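Local coordinates for protein dicer Related Helicase (PDB 6M6Q) that probably hydrolyses ATP as an RNA helicase of the RLR subfamily acting in RNA interference, its N-terminal domain being the part described here, at residues Phe25-Lys35 against Tyr144-Trp154. Residues are numbered along the deposited sequence; the frame is centred on the assembly and turned at random.
Sequences FPAYFRLLKWK and YDKELYGYSHW
Tyr-28, its hydroxyl hydrogen-bonded to the carbonyl O of Leu-270, lays one face of its ring over the edge of the Trp-154 indole in a T-shaped stack, with NE1 of Trp-154 3.4 Å from CE1 of Tyr-28 and the planes at 78°. Phe-25, its CG anti to the backbone N (chi1 171°), reaches the His-153 imidazole as a near-parallel, displaced ring pair: the planes are within 5° of parallel, but CE1 of Phe-25 lies over the imidazole near its rim and overlap is slight, the centroids lying 4.4 Å apart. Both imidazole nitrogens are engaged elsewhere, ND1 by the carbonyl of Leu-18 and NE2 by Asp-138, which fixes the ring's rotation. Between the two ring pairs, the carbonyl O of Ser-152 meets the rims of Phe-25 and Tyr-28 near their planes. Farther along, CD2 of Leu-32 touches CD1 of Leu-148 at 3.9 Å, and Lys-35, bent at chi2, gives a 3.0 Å hydrogen bond from NZ to OH of Tyr-144; NZ also hydrogen-bonds the carbonyl O of Gln-227. A Schellman motif closes helix 146-152. The contact thus joins helices 25-29 and 33-42 to helix 146-152, with helix 131-144 packing on Phe-29 and Leu-148.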
loop_
_atom_site.group_PDB
_atom_site.type_symbol
_atom_site.label_atom_id
_atom_site.label_comp_id
_atom_site.label_asym_id
_atom_site.label_seq_id
_atom_site.Cartn_x
_atom_site.Cartn_y
_atom_site.Cartn_z
ATOM N N PHE B 25 8.936 0.278 -16.224
ATOM C CA PHE B 25 9.834 -0.850 -15.848
ATOM C C PHE B 25 9.760 -1.184 -14.350
ATOM O O PHE B 25 9.603 -2.346 -14.030
ATOM C CB PHE B 25 11.286 -0.630 -16.268
ATOM C CG PHE B 25 12.236 -1.660 -15.697
ATOM C CD1 PHE B 25 12.248 -2.968 -16.161
ATOM C CD2 PHE B 25 13.092 -1.334 -14.661
ATOM C CE1 PHE B 25 13.115 -3.911 -15.620
ATOM C CE2 PHE B 25 13.973 -2.271 -14.137
ATOM C CZ PHE B 25 13.974 -3.560 -14.612
ATOM N N PRO B 26 9.982 -0.258 -13.375
ATOM C CA PRO B 26 10.050 -0.650 -11.962
ATOM C C PRO B 26 8.920 -1.600 -11.521
ATOM O O PRO B 26 9.216 -2.599 -10.926
ATOM C CB PRO B 26 9.939 0.695 -11.223
ATOM C CG PRO B 26 10.599 1.664 -12.166
ATOM C CD PRO B 26 10.176 1.189 -13.547
ATOM N N ALA B 27 7.672 -1.271 -11.865
ATOM C CA ALA B 27 6.447 -2.015 -11.480
ATOM C C ALA B 27 6.432 -3.378 -12.165
ATOM O O ALA B 27 6.006 -4.360 -11.534
ATOM C CB ALA B 27 5.211 -1.226 -11.840
ATOM N N TYR B 28 6.812 -3.425 -13.429
ATOM C CA TYR B 28 6.836 -4.668 -14.210
ATOM C C TYR B 28 7.884 -5.602 -13.595
ATOM O O TYR B 28 7.547 -6.763 -13.306
ATOM C CB TYR B 28 7.058 -4.388 -15.695
ATOM C CG TYR B 28 6.886 -5.625 -16.544
ATOM C CD1 TYR B 28 7.981 -6.365 -16.968
ATOM C CD2 TYR B 28 5.625 -6.125 -16.813
ATOM C CE1 TYR B 28 7.822 -7.545 -17.667
ATOM C CE2 TYR B 28 5.453 -7.295 -17.530
ATOM C CZ TYR B 28 6.556 -8.010 -17.953
ATOM O OH TYR B 28 6.382 -9.154 -18.681
ATOM N N PHE B 29 9.077 -5.089 -13.301
ATOM C CA PHE B 29 10.176 -5.866 -12.667
ATOM C C PHE B 29 9.697 -6.451 -11.328
ATOM O O PHE B 29 10.082 -7.580 -11.016
ATOM C CB PHE B 29 11.419 -5.005 -12.462
ATOM C CG PHE B 29 12.571 -5.741 -11.830
ATOM C CD1 PHE B 29 13.447 -6.482 -12.599
ATOM C CD2 PHE B 29 12.758 -5.722 -10.454
ATOM C CE1 PHE B 29 14.494 -7.178 -12.012
ATOM C CE2 PHE B 29 13.808 -6.418 -9.872
ATOM C CZ PHE B 29 14.683 -7.132 -10.654
ATOM N N ARG B 30 8.875 -5.702 -10.577
ATOM C CA ARG B 30 8.390 -6.073 -9.212
ATOM C C ARG B 30 7.333 -7.181 -9.275
ATOM O O ARG B 30 7.008 -7.696 -8.218
ATOM C CB ARG B 30 7.852 -4.843 -8.469
ATOM C CG ARG B 30 8.956 -3.913 -7.987
ATOM C CD ARG B 30 8.485 -2.891 -6.998
ATOM N NE ARG B 30 7.509 -1.956 -7.541
ATOM C CZ ARG B 30 7.788 -0.714 -7.971
ATOM N NH1 ARG B 30 9.034 -0.262 -7.978
ATOM N NH2 ARG B 30 6.807 0.072 -8.389
ATOM N N LEU B 31 6.899 -7.608 -10.469
ATOM C CA LEU B 31 6.081 -8.851 -10.638
ATOM C C LEU B 31 6.992 -10.086 -10.470
ATOM O O LEU B 31 6.447 -11.185 -10.193
ATOM C CB LEU B 31 5.362 -8.838 -11.996
ATOM C CG LEU B 31 4.333 -7.712 -12.190
ATOM C CD1 LEU B 31 3.995 -7.510 -13.656
ATOM C CD2 LEU B 31 3.069 -7.985 -11.411
ATOM N N LEU B 32 8.323 -9.888 -10.483
ATOM C CA LEU B 32 9.354 -10.947 -10.207
ATOM C C LEU B 32 9.935 -10.801 -8.788
ATOM O O LEU B 32 10.978 -11.418 -8.524
ATOM C CB LEU B 32 10.507 -10.841 -11.223
ATOM C CG LEU B 32 10.228 -11.329 -12.637
ATOM C CD1 LEU B 32 11.297 -10.815 -13.586
ATOM C CD2 LEU B 32 10.164 -12.838 -12.678
ATOM N N LYS B 33 9.340 -9.984 -7.925
ATOM C CA LYS B 33 9.906 -9.677 -6.584
ATOM C C LYS B 33 10.069 -10.968 -5.753
ATOM O O LYS B 33 11.013 -11.020 -4.977
ATOM C CB LYS B 33 9.057 -8.624 -5.868
ATOM C CG LYS B 33 7.716 -9.084 -5.311
ATOM C CD LYS B 33 7.074 -8.005 -4.456
ATOM C CE LYS B 33 6.184 -8.545 -3.379
ATOM N NZ LYS B 33 5.238 -7.509 -2.913
ATOM N N TRP B 34 9.187 -11.966 -5.903
ATOM C CA TRP B 34 9.258 -13.231 -5.112
ATOM C C TRP B 34 10.369 -14.116 -5.666
ATOM O O TRP B 34 11.048 -14.802 -4.842
ATOM C CB TRP B 34 7.910 -13.960 -5.069
ATOM C CG TRP B 34 6.851 -13.214 -4.307
ATOM C CD1 TRP B 34 5.605 -12.871 -4.753
ATOM C CD2 TRP B 34 6.955 -12.683 -2.970
ATOM N NE1 TRP B 34 4.928 -12.170 -3.788
ATOM C CE2 TRP B 34 5.733 -12.037 -2.686
ATOM C CE3 TRP B 34 7.948 -12.706 -1.980
ATOM C CZ2 TRP B 34 5.484 -11.422 -1.461
ATOM C CZ3 TRP B 34 7.705 -12.085 -0.774
ATOM C CH2 TRP B 34 6.490 -11.445 -0.523
ATOM N N LYS B 35 10.591 -14.065 -6.987
ATOM C CA LYS B 35 11.676 -14.808 -7.669
ATOM C C LYS B 35 13.007 -14.144 -7.326
ATOM O O LYS B 35 13.993 -14.876 -7.161
ATOM C CB LYS B 35 11.436 -14.883 -9.179
ATOM C CG LYS B 35 12.535 -15.580 -9.997
ATOM C CD LYS B 35 12.834 -17.002 -9.548
ATOM C CE LYS B 35 13.936 -17.694 -10.325
ATOM N NZ LYS B 35 14.433 -18.876 -9.572
ATOM N N TYR B 144 22.194 -13.928 -12.610
ATOM C CA TYR B 144 21.484 -15.203 -12.308
ATOM C C TYR B 144 21.089 -15.890 -13.624
ATOM O O TYR B 144 21.447 -17.047 -13.821
ATOM C CB TYR B 144 20.257 -14.984 -11.402
ATOM C CG TYR B 144 19.351 -16.191 -11.305
ATOM C CD1 TYR B 144 19.735 -17.329 -10.605
ATOM C CD2 TYR B 144 18.123 -16.221 -11.956
ATOM C CE1 TYR B 144 18.933 -18.459 -10.567
ATOM C CE2 TYR B 144 17.299 -17.340 -11.912
ATOM C CZ TYR B 144 17.717 -18.471 -11.233
ATOM O OH TYR B 144 16.927 -19.584 -11.175
ATOM N N ASP B 145 20.331 -15.198 -14.466
ATOM C CA ASP B 145 19.748 -15.747 -15.720
ATOM C C ASP B 145 19.526 -14.593 -16.708
ATOM O O ASP B 145 18.683 -13.692 -16.414
ATOM C CB ASP B 145 18.447 -16.506 -15.445
ATOM C CG ASP B 145 17.891 -17.247 -16.642
ATOM O OD1 ASP B 145 18.362 -18.347 -16.910
ATOM O OD2 ASP B 145 16.974 -16.733 -17.261
ATOM N N LYS B 146 20.249 -14.627 -17.833
ATOM C CA LYS B 146 20.211 -13.597 -18.901
ATOM C C LYS B 146 18.804 -13.557 -19.515
ATOM O O LYS B 146 18.329 -12.449 -19.814
ATOM C CB LYS B 146 21.261 -13.914 -19.971
ATOM C CG LYS B 146 22.679 -14.129 -19.455
ATOM C CD LYS B 146 23.508 -12.879 -19.481
ATOM C CE LYS B 146 24.812 -13.023 -18.728
ATOM N NZ LYS B 146 25.790 -13.838 -19.485
ATOM N N GLU B 147 18.172 -14.727 -19.708
ATOM C CA GLU B 147 16.838 -14.858 -20.365
ATOM C C GLU B 147 15.788 -14.156 -19.503
ATOM O O GLU B 147 14.966 -13.432 -20.059
ATOM C CB GLU B 147 16.456 -16.329 -20.560
ATOM C CG GLU B 147 15.319 -16.545 -21.554
ATOM C CD GLU B 147 13.911 -16.302 -21.035
ATOM O OE1 GLU B 147 13.010 -16.113 -21.864
ATOM O OE2 GLU B 147 13.708 -16.343 -19.820
ATOM N N LEU B 148 15.820 -14.392 -18.191
ATOM C CA LEU B 148 14.877 -13.799 -17.218
ATOM C C LEU B 148 15.110 -12.287 -17.173
ATOM O O LEU B 148 14.113 -11.546 -17.267
ATOM C CB LEU B 148 15.073 -14.470 -15.852
ATOM C CG LEU B 148 14.021 -14.178 -14.773
ATOM C CD1 LEU B 148 12.600 -14.463 -15.258
ATOM C CD2 LEU B 148 14.319 -14.988 -13.520
ATOM N N TYR B 149 16.376 -11.847 -17.164
ATOM C CA TYR B 149 16.754 -10.409 -17.296
ATOM C C TYR B 149 16.054 -9.840 -18.517
ATOM O O TYR B 149 15.295 -8.881 -18.371
ATOM C CB TYR B 149 18.271 -10.222 -17.382
ATOM C CG TYR B 149 18.730 -8.844 -17.799
ATOM C CD1 TYR B 149 19.148 -8.600 -19.101
ATOM C CD2 TYR B 149 18.814 -7.799 -16.890
ATOM C CE1 TYR B 149 19.593 -7.349 -19.503
ATOM C CE2 TYR B 149 19.261 -6.540 -17.274
ATOM C CZ TYR B 149 19.666 -6.322 -18.584
ATOM O OH TYR B 149 20.122 -5.100 -18.974
ATOM N N GLY B 150 16.224 -10.502 -19.661
ATOM C CA GLY B 150 15.616 -10.098 -20.937
ATOM C C GLY B 150 14.107 -9.993 -20.837
ATOM O O GLY B 150 13.544 -8.971 -21.289
ATOM N N TYR B 151 13.484 -11.007 -20.247
ATOM C CA TYR B 151 12.016 -11.162 -20.141
ATOM C C TYR B 151 11.441 -9.993 -19.320
ATOM O O TYR B 151 10.328 -9.485 -19.667
ATOM C CB TYR B 151 11.687 -12.536 -19.549
ATOM C CG TYR B 151 10.237 -12.929 -19.659
ATOM C CD1 TYR B 151 9.743 -13.561 -20.789
ATOM C CD2 TYR B 151 9.348 -12.657 -18.632
ATOM C CE1 TYR B 151 8.399 -13.896 -20.904
ATOM C CE2 TYR B 151 8.005 -12.997 -18.724
ATOM C CZ TYR B 151 7.528 -13.625 -19.863
ATOM O OH TYR B 151 6.204 -13.942 -19.972
ATOM N N SER B 152 12.197 -9.542 -18.308
ATOM C CA SER B 152 11.824 -8.429 -17.393
ATOM C C SER B 152 11.940 -7.077 -18.119
ATOM O O SER B 152 11.364 -6.078 -17.611
ATOM C CB SER B 152 12.659 -8.461 -16.126
ATOM O OG SER B 152 13.929 -7.857 -16.323
ATOM N N HIS B 153 12.619 -7.059 -19.278
ATOM C CA HIS B 153 12.918 -5.846 -20.088
ATOM C C HIS B 153 12.235 -5.907 -21.476
ATOM O O HIS B 153 12.458 -4.973 -22.270
ATOM C CB HIS B 153 14.432 -5.705 -20.239
ATOM C CG HIS B 153 15.121 -5.168 -19.036
ATOM N ND1 HIS B 153 14.993 -3.859 -18.642
ATOM C CD2 HIS B 153 16.011 -5.735 -18.190
ATOM C CE1 HIS B 153 15.748 -3.653 -17.578
ATOM N NE2 HIS B 153 16.388 -4.780 -17.292
ATOM N N TRP B 154 11.455 -6.959 -21.769
ATOM C CA TRP B 154 10.764 -7.167 -23.082
ATOM C C TRP B 154 11.803 -7.289 -24.230
ATOM O O TRP B 154 11.631 -6.603 -25.282
ATOM C CB TRP B 154 9.766 -6.027 -23.387
ATOM C CG TRP B 154 8.686 -5.781 -22.377
ATOM C CD1 TRP B 154 8.347 -6.555 -21.300
ATOM C CD2 TRP B 154 7.730 -4.699 -22.406
ATOM N NE1 TRP B 154 7.271 -6.011 -20.646
ATOM C CE2 TRP B 154 6.869 -4.874 -21.305
ATOM C CE3 TRP B 154 7.537 -3.591 -23.236
ATOM C CZ2 TRP B 154 5.834 -3.985 -21.021
ATOM C CZ3 TRP B 154 6.513 -2.714 -22.956
ATOM C CH2 TRP B 154 5.667 -2.917 -21.870
#